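Local atomic coordinates of succinylglutamate desuccinylase (Chromobacterium violaceum, PDB entry 1YW4), a protein that probably hydrolyses N-succinyl-L-glutamate to succinate and glutamate, the last step of arginine breakdown by the AST pathway, using one zinc ion per subunit. Residues Y163-H167 / S199-Q204; L108-H113 / A125-E129; D47-L51 / F135-A139; Y100-M105 / H116-E121. All blocks are in the same frame, centred on the assembly; numbering follows the deposited sequence.

Overall arrangement
Helix 120-137 is the element that relates three of the four contacts. Contact 4 lies at its start, contact 2 about 10 Å further on between centres, and contact 3 at its end, with the centres of contacts 3 and 4 about 26 Å apart. Contacts 2 and 4 touch through Leu108 and Leu128, and their segments alternate along the chain. Contact 1 belongs to helix 198-205, which meets contact 2 at Asn110 and Glu129 and contact 3 at Leu50 and Phe136. The zinc site of His56, Glu59 and His149 lies nearby: the ion is about 9 Å from the side chain of Tyr100, 10 Å from Phe109 and 11 Å from Ser199.

Contact 1 of 4, residues Y163-H167 / S199-Q204; sequences YPFLH and SYFTSQ
Ser199 meets Pro164 where helix 198-205 receives the loop following strand 160-163, a helix-to-loop packing within the zinc-exopeptidase-like catalytic domain of the AspA/AstE family. The carbonyl O of Ser199 lies 3.8 Å from Pro164 CG, whereas its hydroxyl is hydrogen-bonded to Thr212 OG1 on strand 209-215. At Tyr200 the backbone comes against the same proline, with CA 3.7 Å from Pro164 CB. The tyrosine ring then runs along the loop, because CG stands opposite the backbone N (chi1 176°) and the phenol is carried toward His167. Pro164 CB and Phe165 O meet this ring near its plane, at the edge, the carbonyl O being 3.4 Å from Tyr200 CE1. At the far end Tyr200 OH and His167 NE2 share a hydrogen bond of 2.7 Å in which either could be the donor. The two rings approach rim to rim, planes 35° apart, so the bond is not accompanied by stacking. One turn on, Ser203 CB packs 3.6 Å from Pro164 CG, so the proline ring rests across Ser199, Tyr200 and Ser203, on one side of the helix. Gln204 bends at its second torsion and brings its amide carbon CD over the rim of one face of the His167 imidazole, planes 39° apart; Phe165 CE1 lies over the opposite face. A single water joins the two segments: it accepts from Ser203 OG at 2.6 Å and donates to Phe165 O at 3.0 Å and to Gln204 OE1 at 2.8 Å.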
loop_
_atom_site.group_PDB
_atom_site.type_symbol
_atom_site.label_atom_id
_atom_site.label_comp_id
_atom_site.label_asym_id
_atom_site.label_seq_id
_atom_site.Cartn_x
_atom_site.Cartn_y
_atom_site.Cartn_z
ATOM N N TYR A 163 -14.213 0.747 6.029
ATOM C CA TYR A 163 -14.714 0.070 4.835
ATOM C C TYR A 163 -14.425 -1.419 4.989
ATOM O O TYR A 163 -13.268 -1.841 5.014
ATOM C CB TYR A 163 -14.008 0.621 3.590
ATOM C CG TYR A 163 -14.820 0.586 2.304
ATOM C CD1 TYR A 163 -14.771 1.655 1.408
ATOM C CD2 TYR A 163 -15.614 -0.516 1.968
ATOM C CE1 TYR A 163 -15.487 1.637 0.211
ATOM C CE2 TYR A 163 -16.337 -0.546 0.767
ATOM C CZ TYR A 163 -16.267 0.534 -0.103
ATOM O OH TYR A 163 -16.971 0.524 -1.283
ATOM N N PRO A 164 -15.480 -2.237 5.103
ATOM C CA PRO A 164 -15.333 -3.686 5.259
ATOM C C PRO A 164 -14.494 -4.353 4.177
ATOM O O PRO A 164 -14.377 -3.849 3.054
ATOM C CB PRO A 164 -16.780 -4.182 5.268
ATOM C CG PRO A 164 -17.499 -3.154 4.448
ATOM C CD PRO A 164 -16.896 -1.872 4.961
ATOM N N PHE A 165 -13.902 -5.490 4.528
ATOM C CA PHE A 165 -13.082 -6.247 3.593
ATOM C C PHE A 165 -13.940 -6.684 2.404
ATOM O O PHE A 165 -14.969 -7.337 2.579
ATOM C CB PHE A 165 -12.496 -7.484 4.282
ATOM C CG PHE A 165 -11.656 -8.347 3.373
ATOM C CD1 PHE A 165 -11.648 -9.733 3.526
ATOM C CD2 PHE A 165 -10.879 -7.778 2.365
ATOM C CE1 PHE A 165 -10.881 -10.545 2.687
ATOM C CE2 PHE A 165 -10.105 -8.578 1.520
ATOM C CZ PHE A 165 -10.109 -9.968 1.683
ATOM N N LEU A 166 -13.515 -6.316 1.199
ATOM C CA LEU A 166 -14.237 -6.676 -0.020
ATOM C C LEU A 166 -13.519 -7.820 -0.734
ATOM O O LEU A 166 -12.382 -7.661 -1.183
ATOM C CB LEU A 166 -14.326 -5.466 -0.956
ATOM C CG LEU A 166 -15.058 -4.223 -0.443
ATOM C CD1 LEU A 166 -14.956 -3.113 -1.475
ATOM C CD2 LEU A 166 -16.516 -4.556 -0.164
ATOM N N HIS A 167 -14.177 -8.970 -0.836
ATOM C CA HIS A 167 -13.578 -10.123 -1.505
ATOM C C HIS A 167 -13.652 -9.968 -3.023
ATOM O O HIS A 167 -13.971 -10.919 -3.745
ATOM C CB HIS A 167 -14.280 -11.423 -1.092
ATOM C CG HIS A 167 -14.252 -11.691 0.381
ATOM N ND1 HIS A 167 -14.174 -12.965 0.903
ATOM C CD2 HIS A 167 -14.314 -10.853 1.445
ATOM C CE1 HIS A 167 -14.190 -12.900 2.223
ATOM N NE2 HIS A 167 -14.273 -11.631 2.577
ATOM N N SER A 199 -21.278 -4.178 9.575
ATOM C CA SER A 199 -21.031 -3.664 8.228
ATOM C C SER A 199 -20.350 -4.702 7.324
ATOM O O SER A 199 -20.529 -4.686 6.105
ATOM C CB SER A 199 -20.203 -2.369 8.269
ATOM O OG SER A 199 -18.890 -2.598 8.730
ATOM N N TYR A 200 -19.557 -5.595 7.906
ATOM C CA TYR A 200 -18.920 -6.625 7.099
ATOM C C TYR A 200 -20.013 -7.607 6.663
ATOM O O TYR A 200 -20.098 -7.972 5.489
ATOM C CB TYR A 200 -17.858 -7.381 7.901
ATOM C CG TYR A 200 -17.256 -8.517 7.111
ATOM C CD1 TYR A 200 -16.469 -8.263 5.994
ATOM C CD2 TYR A 200 -17.532 -9.844 7.436
ATOM C CE1 TYR A 200 -15.975 -9.295 5.216
ATOM C CE2 TYR A 200 -17.044 -10.888 6.669
ATOM C CZ TYR A 200 -16.266 -10.604 5.559
ATOM O OH TYR A 200 -15.778 -11.622 4.781
ATOM N N PHE A 201 -20.849 -8.021 7.615
ATOM C CA PHE A 201 -21.934 -8.961 7.328
ATOM C C PHE A 201 -22.812 -8.499 6.172
ATOM O O PHE A 201 -23.056 -9.260 5.232
ATOM C CB PHE A 201 -22.823 -9.182 8.562
ATOM C CG PHE A 201 -24.062 -9.993 8.268
ATOM C CD1 PHE A 201 -23.974 -11.370 8.045
ATOM C CD2 PHE A 201 -25.300 -9.368 8.122
ATOM C CE1 PHE A 201 -25.100 -12.111 7.674
ATOM C CE2 PHE A 201 -26.433 -10.100 7.750
ATOM C CZ PHE A 201 -26.332 -11.473 7.524
ATOM N N THR A 202 -23.291 -7.258 6.225
ATOM C CA THR A 202 -24.162 -6.771 5.154
ATOM C C THR A 202 -23.413 -6.617 3.833
ATOM O O THR A 202 -23.934 -6.953 2.764
ATOM C CB THR A 202 -24.858 -5.436 5.534
ATOM O OG1 THR A 202 -23.881 -4.459 5.900
ATOM C CG2 THR A 202 -25.817 -5.656 6.703
ATOM N N SER A 203 -22.180 -6.135 3.904
ATOM C CA SER A 203 -21.386 -5.971 2.692
ATOM C C SER A 203 -21.125 -7.314 2.001
ATOM O O SER A 203 -21.262 -7.425 0.785
ATOM C CB SER A 203 -20.049 -5.303 3.016
ATOM O OG SER A 203 -19.216 -5.261 1.877
ATOM N N GLN A 204 -20.764 -8.330 2.778
ATOM C CA GLN A 204 -20.455 -9.637 2.219
ATOM C C GLN A 204 -21.660 -10.550 1.978
ATOM O O GLN A 204 -21.853 -11.057 0.873
ATOM C CB GLN A 204 -19.455 -10.357 3.124
ATOM C CG GLN A 204 -18.722 -11.515 2.457
ATOM C CD GLN A 204 -18.028 -11.102 1.166
ATOM O OE1 GLN A 204 -17.348 -10.076 1.114
ATOM N NE2 GLN A 204 -18.193 -11.907 0.121
HETATM O O HOH W 1 -17.802 -7.414 1.692
#

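Contact 2 of 4, residues L108-H113 / A125-E129; sequences LFNGAH and AAELE
Glu129 has CG opposite its own carbonyl carbon (chi1 -65°) and is extended beyond it, which carries its carboxylate from helix 120-137 to the type I' beta turn Phe109-Ala112. His113, just past the turn, has CG between its backbone N and carbonyl carbon (chi1 50°), tucked back toward the helix. There the imidazole is sandwiched: Gly111 O lies over the centre of one face, while Ala126 CB makes a CH-pi contact on the other, 3.7 Å from the ring centroid. Its ND1 donates to Leu108 O at 3.1 Å, which helps to set the rotation of the ring. Phe109 and Glu129 run antiparallel to each other, the ring edge at Phe109 CD2 lying 3.7 Å from Glu129 CG. Ala125 CB sits over one face of the same ring, toward the rim, and Leu128 CD1 meets Phe109 CZ at 4.0 Å. Phe198 stacks on Phe109, tying the contact to helix 198-205. The buried glutamate accepts from the turn itself: Gly111 N donates to the syn lone pair of Glu129 OE2, 3.1 Å away, at an N-H...O angle of 162°.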
loop_
_atom_site.group_PDB
_atom_site.type_symbol
_atom_site.label_atom_id
_atom_site.label_comp_id
_atom_site.label_asym_id
_atom_site.label_seq_id
_atom_site.Cartn_x
_atom_site.Cartn_y
_atom_site.Cartn_z
ATOM N N LEU A 108 -20.078 -10.065 17.296
ATOM C CA LEU A 108 -20.948 -11.237 17.160
ATOM C C LEU A 108 -21.637 -11.418 15.806
ATOM O O LEU A 108 -22.435 -12.348 15.630
ATOM C CB LEU A 108 -22.002 -11.234 18.264
ATOM C CG LEU A 108 -21.469 -11.472 19.681
ATOM C CD1 LEU A 108 -22.600 -11.292 20.676
ATOM C CD2 LEU A 108 -20.876 -12.887 19.787
ATOM N N PHE A 109 -21.348 -10.530 14.860
ATOM C CA PHE A 109 -21.926 -10.641 13.530
ATOM C C PHE A 109 -21.053 -11.540 12.649
ATOM O O PHE A 109 -20.044 -12.083 13.107
ATOM C CB PHE A 109 -22.086 -9.255 12.887
ATOM C CG PHE A 109 -23.143 -8.402 13.539
ATOM C CD1 PHE A 109 -22.792 -7.413 14.459
ATOM C CD2 PHE A 109 -24.497 -8.601 13.238
ATOM C CE1 PHE A 109 -23.772 -6.628 15.080
ATOM C CE2 PHE A 109 -25.489 -7.826 13.853
ATOM C CZ PHE A 109 -25.127 -6.836 14.777
ATOM N N ASN A 110 -21.448 -11.685 11.386
ATOM C CA ASN A 110 -20.738 -12.539 10.433
ATOM C C ASN A 110 -20.787 -13.979 10.927
ATOM O O ASN A 110 -19.886 -14.774 10.660
ATOM C CB ASN A 110 -19.282 -12.078 10.257
ATOM C CG ASN A 110 -18.543 -12.853 9.172
ATOM O OD1 ASN A 110 -19.086 -13.110 8.099
ATOM N ND2 ASN A 110 -17.293 -13.216 9.446
ATOM N N GLY A 111 -21.849 -14.299 11.662
ATOM C CA GLY A 111 -22.036 -15.645 12.177
ATOM C C GLY A 111 -21.338 -15.961 13.487
ATOM O O GLY A 111 -21.538 -17.035 14.046
ATOM N N ALA A 112 -20.526 -15.032 13.982
ATOM C CA ALA A 112 -19.792 -15.237 15.223
ATOM C C ALA A 112 -20.679 -15.478 16.445
ATOM O O ALA A 112 -20.213 -15.993 17.470
ATOM C CB ALA A 112 -18.865 -14.050 15.479
ATOM N N HIS A 113 -21.954 -15.109 16.343
ATOM C CA HIS A 113 -22.892 -15.299 17.445
ATOM C C HIS A 113 -23.057 -16.792 17.767
ATOM O O HIS A 113 -23.403 -17.162 18.888
ATOM C CB HIS A 113 -24.257 -14.694 17.099
ATOM C CG HIS A 113 -24.781 -15.116 15.762
ATOM N ND1 HIS A 113 -24.618 -14.355 14.624
ATOM C CD2 HIS A 113 -25.430 -16.238 15.375
ATOM C CE1 HIS A 113 -25.142 -14.992 13.593
ATOM N NE2 HIS A 113 -25.640 -16.137 14.022
ATOM N N ALA A 125 -28.021 -10.578 17.717
ATOM C CA ALA A 125 -27.184 -10.387 16.547
ATOM C C ALA A 125 -27.703 -11.235 15.373
ATOM O O ALA A 125 -27.780 -10.751 14.237
ATOM C CB ALA A 125 -25.726 -10.769 16.873
ATOM N N ALA A 126 -28.047 -12.499 15.641
ATOM C CA ALA A 126 -28.550 -13.390 14.590
ATOM C C ALA A 126 -29.874 -12.888 14.019
ATOM O O ALA A 126 -30.124 -12.978 12.817
ATOM C CB ALA A 126 -28.722 -14.822 15.137
ATOM N N GLU A 127 -30.712 -12.340 14.891
ATOM C CA GLU A 127 -31.997 -11.801 14.463
ATOM C C GLU A 127 -31.774 -10.599 13.538
ATOM O O GLU A 127 -32.438 -10.461 12.507
ATOM C CB GLU A 127 -32.814 -11.389 15.689
ATOM C CG GLU A 127 -34.122 -10.683 15.365
ATOM C CD GLU A 127 -34.911 -10.346 16.608
ATOM O OE1 GLU A 127 -34.461 -9.497 17.401
ATOM O OE2 GLU A 127 -35.987 -10.932 16.799
ATOM N N LEU A 128 -30.830 -9.738 13.905
ATOM C CA LEU A 128 -30.527 -8.550 13.110
ATOM C C LEU A 128 -29.942 -8.919 11.745
ATOM O O LEU A 128 -30.210 -8.241 10.742
ATOM C CB LEU A 128 -29.566 -7.634 13.880
ATOM C CG LEU A 128 -30.090 -7.038 15.202
ATOM C CD1 LEU A 128 -28.980 -6.210 15.839
ATOM C CD2 LEU A 128 -31.337 -6.174 14.967
ATOM N N GLU A 129 -29.125 -9.971 11.709
ATOM C CA GLU A 129 -28.532 -10.441 10.452
ATOM C C GLU A 129 -29.660 -10.887 9.528
ATOM O O GLU A 129 -29.750 -10.481 8.372
ATOM C CB GLU A 129 -27.601 -11.647 10.688
ATOM C CG GLU A 129 -26.348 -11.368 11.515
ATOM C CD GLU A 129 -25.329 -12.498 11.441
ATOM O OE1 GLU A 129 -25.731 -13.646 11.157
ATOM O OE2 GLU A 129 -24.127 -12.246 11.672
#

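Contact 3 of 4, residues D47-L51 / F135-A139; sequences DSVLL and FFAGA
Ser48 OG and the carbonyl O of Phe135 are both hydrogen-bonded to one atom, NH2 of Arg83 on the adjacent strand 83-88. This guanidinium nitrogen therefore links strand 48-53 to the last turn of helix 120-137, although no hydrogen bond passes directly between the two segments. The same arginine makes a cation-pi contact with the Phe135 ring, so it holds both the backbone and the side chain of that residue. What remains between strand and helix is mostly hydrocarbon. Phe135 reaches the strand with its CE2 corner, 3.9 Å from Ser48 CB and 3.7 Å from Val49 O, approaching obliquely. Phe136 lies alongside, with Phe135 CD2 over the centre of one of its faces and Ser48 O at its edge. Leu50 crosses Phe136 at about a right angle: its CB is 3.6 Å from Phe136 CZ, and with CG opposite the backbone N (chi1 171°) the branch atom CD2 comes within 3.8 Å of Phe136 CE2. Past the helix, Ala139 CB closes on Ser48 OG at 3.4 Å, a van der Waals touch beside the hydroxyl. The chemistry implies a largely apolar interface between helix 120-137 and strand 48-53, which strands 83-88 and 143-151 flank in the catalytic domain, with Arg83 meeting Ser48 OG and Phe135 O; a positive charge at Phe135 O, near the helix end, would probably interact favourably with the helix dipole.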
loop_
_atom_site.group_PDB
_atom_site.type_symbol
_atom_site.label_atom_id
_atom_site.label_comp_id
_atom_site.label_asym_id
_atom_site.label_seq_id
_atom_site.Cartn_x
_atom_site.Cartn_y
_atom_site.Cartn_z
ATOM N N ASP A 47 -34.238 3.080 -3.686
ATOM C CA ASP A 47 -32.998 2.701 -3.014
ATOM C C ASP A 47 -33.338 2.204 -1.623
ATOM O O ASP A 47 -34.265 2.704 -0.993
ATOM C CB ASP A 47 -32.042 3.887 -2.894
ATOM C CG ASP A 47 -31.460 4.307 -4.231
ATOM O OD1 ASP A 47 -31.186 3.415 -5.062
ATOM O OD2 ASP A 47 -31.265 5.525 -4.437
ATOM N N SER A 48 -32.577 1.227 -1.142
ATOM C CA SER A 48 -32.822 0.661 0.176
ATOM C C SER A 48 -31.744 1.088 1.154
ATOM O O SER A 48 -30.555 0.880 0.918
ATOM C CB SER A 48 -32.880 -0.859 0.081
ATOM O OG SER A 48 -33.999 -1.259 -0.701
ATOM N N VAL A 49 -32.168 1.681 2.262
ATOM C CA VAL A 49 -31.228 2.166 3.256
ATOM C C VAL A 49 -31.393 1.507 4.613
ATOM O O VAL A 49 -32.491 1.442 5.144
ATOM C CB VAL A 49 -31.354 3.702 3.396
ATOM C CG1 VAL A 49 -30.454 4.212 4.508
ATOM C CG2 VAL A 49 -30.970 4.364 2.071
ATOM N N LEU A 50 -30.288 0.996 5.155
ATOM C CA LEU A 50 -30.287 0.369 6.473
ATOM C C LEU A 50 -29.456 1.245 7.402
ATOM O O LEU A 50 -28.271 1.460 7.156
ATOM C CB LEU A 50 -29.665 -1.031 6.414
ATOM C CG LEU A 50 -29.412 -1.703 7.774
ATOM C CD1 LEU A 50 -30.716 -1.770 8.547
ATOM C CD2 LEU A 50 -28.833 -3.106 7.582
ATOM N N LEU A 51 -30.081 1.779 8.443
ATOM C CA LEU A 51 -29.361 2.588 9.415
ATOM C C LEU A 51 -29.422 1.846 10.748
ATOM O O LEU A 51 -30.501 1.602 11.292
ATOM C CB LEU A 51 -30.004 3.964 9.589
ATOM C CG LEU A 51 -30.186 4.869 8.355
ATOM C CD1 LEU A 51 -30.812 6.192 8.806
ATOM C CD2 LEU A 51 -28.852 5.117 7.670
ATOM N N PHE A 135 -34.358 -7.835 4.301
ATOM C CA PHE A 135 -34.591 -6.473 3.849
ATOM C C PHE A 135 -33.886 -6.197 2.528
ATOM O O PHE A 135 -34.481 -5.666 1.589
ATOM C CB PHE A 135 -34.075 -5.472 4.882
ATOM C CG PHE A 135 -34.209 -4.038 4.457
ATOM C CD1 PHE A 135 -35.463 -3.447 4.361
ATOM C CD2 PHE A 135 -33.079 -3.263 4.203
ATOM C CE1 PHE A 135 -35.594 -2.102 4.027
ATOM C CE2 PHE A 135 -33.195 -1.917 3.868
ATOM C CZ PHE A 135 -34.460 -1.335 3.781
ATOM N N PHE A 136 -32.609 -6.541 2.457
ATOM C CA PHE A 136 -31.868 -6.278 1.243
ATOM C C PHE A 136 -32.207 -7.212 0.094
ATOM O O PHE A 136 -32.019 -6.862 -1.070
ATOM C CB PHE A 136 -30.367 -6.297 1.514
ATOM C CG PHE A 136 -29.857 -5.044 2.173
ATOM C CD1 PHE A 136 -30.100 -3.792 1.608
ATOM C CD2 PHE A 136 -29.107 -5.119 3.340
ATOM C CE1 PHE A 136 -29.599 -2.635 2.194
ATOM C CE2 PHE A 136 -28.603 -3.971 3.930
ATOM C CZ PHE A 136 -28.848 -2.726 3.360
ATOM N N ALA A 137 -32.711 -8.396 0.415
ATOM C CA ALA A 137 -33.069 -9.352 -0.622
ATOM C C ALA A 137 -34.188 -8.770 -1.490
ATOM O O ALA A 137 -34.300 -9.095 -2.674
ATOM C CB ALA A 137 -33.513 -10.667 0.017
ATOM N N GLY A 138 -35.005 -7.905 -0.894
ATOM C CA GLY A 138 -36.106 -7.290 -1.617
ATOM C C GLY A 138 -35.714 -6.023 -2.346
ATOM O O GLY A 138 -36.522 -5.424 -3.056
ATOM N N ALA A 139 -34.463 -5.612 -2.184
ATOM C CA ALA A 139 -33.974 -4.399 -2.826
ATOM C C ALA A 139 -33.779 -4.569 -4.333
ATOM O O ALA A 139 -33.243 -5.576 -4.790
ATOM C CB ALA A 139 -32.664 -3.970 -2.179
#

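Contact 4 of 4, residues Y100-M105 / H116-E121; sequences YGNYDM and HPELPE
Tyr103 and His116 set their side chains at about a right angle, and the rings overlap obliquely, with centroids 4.6 Å apart and planes at 39°. His116 CD2 lies over one face of the phenol ring, toward its rim. Leu119, at the N-cap position of helix 120-137, directs its two branches to different residues: CD1 lies 3.6 Å from Tyr103 CB and CD2 3.7 Å from Asn102 CB. Glu121, extended beyond CG, lays its carboxylate against three successive backbone N-H groups. Gly101 N donates to OE1 at 2.8 Å and 171°, a nearly straight bond. Asn102 N reaches the syn lone pair of OE2 at 3.0 Å, whereas Tyr103 N meets that oxygen from 36° above the carboxylate plane. A water accepts from Glu121 N and donates to Asn102 OD1 and, at 2.6 Å, to Glu121 OE2, bridging the segments and giving OE2 a third donor; OE1 also takes a bond from Asn90 ND2. Asp104 OD1 is hydrogen-bonded to NE2 of the zinc ligand His56. Selenomethionine Met105 places CE 3.6 Å from Glu121 CG. The arrangement joins the loop after helix 91-96 to the start of helix 120-137, whose Arg124 and Leu128 also pack against Met105.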
loop_
_atom_site.group_PDB
_atom_site.type_symbol
_atom_site.label_atom_id
_atom_site.label_comp_id
_atom_site.label_asym_id
_atom_site.label_seq_id
_atom_site.Cartn_x
_atom_site.Cartn_y
_atom_site.Cartn_z
ATOM N N TYR A 100 -22.015 -2.873 26.270
ATOM C CA TYR A 100 -22.621 -4.195 26.113
ATOM C C TYR A 100 -22.811 -4.843 27.477
ATOM O O TYR A 100 -22.204 -4.419 28.457
ATOM C CB TYR A 100 -21.762 -5.087 25.213
ATOM C CG TYR A 100 -20.326 -5.274 25.658
ATOM C CD1 TYR A 100 -20.004 -6.106 26.728
ATOM C CD2 TYR A 100 -19.288 -4.628 24.990
ATOM C CE1 TYR A 100 -18.676 -6.291 27.118
ATOM C CE2 TYR A 100 -17.963 -4.800 25.366
ATOM C CZ TYR A 100 -17.662 -5.635 26.429
ATOM O OH TYR A 100 -16.346 -5.828 26.790
ATOM N N GLY A 101 -23.662 -5.862 27.537
ATOM C CA GLY A 101 -23.910 -6.531 28.798
ATOM C C GLY A 101 -22.978 -7.699 29.066
ATOM O O GLY A 101 -22.350 -7.768 30.120
ATOM N N ASN A 102 -22.874 -8.611 28.107
ATOM C CA ASN A 102 -22.034 -9.789 28.264
ATOM C C ASN A 102 -20.910 -9.871 27.247
ATOM O O ASN A 102 -19.792 -10.250 27.583
ATOM C CB ASN A 102 -22.899 -11.044 28.153
ATOM C CG ASN A 102 -23.986 -11.089 29.193
ATOM O OD1 ASN A 102 -25.098 -11.554 28.927
ATOM N ND2 ASN A 102 -23.675 -10.613 30.392
ATOM N N TYR A 103 -21.220 -9.509 26.004
ATOM C CA TYR A 103 -20.255 -9.570 24.912
ATOM C C TYR A 103 -20.513 -8.456 23.886
ATOM O O TYR A 103 -21.665 -8.118 23.601
ATOM C CB TYR A 103 -20.379 -10.939 24.247
ATOM C CG TYR A 103 -19.152 -11.429 23.520
ATOM C CD1 TYR A 103 -18.873 -11.010 22.220
ATOM C CD2 TYR A 103 -18.294 -12.360 24.114
ATOM C CE1 TYR A 103 -17.775 -11.511 21.520
ATOM C CE2 TYR A 103 -17.193 -12.868 23.425
ATOM C CZ TYR A 103 -16.945 -12.441 22.128
ATOM O OH TYR A 103 -15.890 -12.970 21.426
ATOM N N ASP A 104 -19.432 -7.897 23.350
ATOM C CA ASP A 104 -19.491 -6.834 22.347
ATOM C C ASP A 104 -20.271 -7.344 21.130
ATOM O O ASP A 104 -19.802 -8.229 20.408
ATOM C CB ASP A 104 -18.063 -6.444 21.924
ATOM C CG ASP A 104 -18.022 -5.232 20.998
ATOM O OD1 ASP A 104 -18.945 -5.061 20.175
ATOM O OD2 ASP A 104 -17.043 -4.459 21.077
HETATM N N MSE A 105 -21.455 -6.788 20.900
HETATM C CA MSE A 105 -22.267 -7.227 19.777
HETATM C C MSE A 105 -21.568 -7.034 18.446
HETATM O O MSE A 105 -21.760 -7.831 17.526
HETATM C CB MSE A 105 -23.618 -6.510 19.762
HETATM C CG MSE A 105 -24.577 -7.023 18.684
HETATM SE SE MSE A 105 -26.377 -6.356 18.936
HETATM C CE MSE A 105 -26.860 -7.466 20.439
ATOM N N HIS A 116 -21.318 -18.263 20.846
ATOM C CA HIS A 116 -21.839 -17.961 22.177
ATOM C C HIS A 116 -23.365 -17.957 22.187
ATOM O O HIS A 116 -23.987 -16.953 22.530
ATOM C CB HIS A 116 -21.312 -16.599 22.641
ATOM C CG HIS A 116 -19.817 -16.510 22.670
ATOM N ND1 HIS A 116 -19.049 -17.196 23.585
ATOM C CD2 HIS A 116 -18.948 -15.836 21.879
ATOM C CE1 HIS A 116 -17.771 -16.950 23.357
ATOM N NE2 HIS A 116 -17.682 -16.129 22.326
ATOM N N PRO A 117 -23.988 -19.097 21.845
ATOM C CA PRO A 117 -25.448 -19.205 21.811
ATOM C C PRO A 117 -26.131 -18.952 23.147
ATOM O O PRO A 117 -27.329 -18.679 23.198
ATOM C CB PRO A 117 -25.671 -20.625 21.298
ATOM C CG PRO A 117 -24.534 -21.371 21.910
ATOM C CD PRO A 117 -23.364 -20.425 21.691
ATOM N N GLU A 118 -25.362 -19.027 24.226
ATOM C CA GLU A 118 -25.907 -18.811 25.562
ATOM C C GLU A 118 -26.090 -17.325 25.873
ATOM O O GLU A 118 -26.595 -16.970 26.943
ATOM C CB GLU A 118 -24.984 -19.436 26.614
ATOM C CG GLU A 118 -23.645 -18.717 26.799
ATOM C CD GLU A 118 -22.687 -18.911 25.632
ATOM O OE1 GLU A 118 -21.694 -18.161 25.551
ATOM O OE2 GLU A 118 -22.912 -19.814 24.801
ATOM N N LEU A 119 -25.688 -16.460 24.944
ATOM C CA LEU A 119 -25.800 -15.019 25.165
ATOM C C LEU A 119 -26.953 -14.355 24.424
ATOM O O LEU A 119 -27.130 -14.544 23.227
ATOM C CB LEU A 119 -24.496 -14.312 24.781
ATOM C CG LEU A 119 -23.221 -14.784 25.486
ATOM C CD1 LEU A 119 -22.013 -14.079 24.894
ATOM C CD2 LEU A 119 -23.332 -14.512 26.975
ATOM N N PRO A 120 -27.756 -13.561 25.144
ATOM C CA PRO A 120 -28.894 -12.859 24.546
ATOM C C PRO A 120 -28.409 -11.945 23.418
ATOM O O PRO A 120 -29.114 -11.740 22.427
ATOM C CB PRO A 120 -29.473 -12.084 25.723
ATOM C CG PRO A 120 -29.138 -12.969 26.898
ATOM C CD PRO A 120 -27.717 -13.360 26.602
ATOM N N GLU A 121 -27.200 -11.400 23.562
ATOM C CA GLU A 121 -26.656 -10.526 22.521
ATOM C C GLU A 121 -26.332 -11.304 21.245
ATOM O O GLU A 121 -26.284 -10.730 20.145
ATOM C CB GLU A 121 -25.431 -9.765 23.049
ATOM C CG GLU A 121 -25.830 -8.473 23.767
ATOM C CD GLU A 121 -24.852 -8.036 24.857
ATOM O OE1 GLU A 121 -24.752 -6.815 25.109
ATOM O OE2 GLU A 121 -24.198 -8.905 25.477
HETATM O O HOH W 2 -25.388 -11.257 25.661
HETATM O O HOH W 3 -26.175 -14.726 29.525
#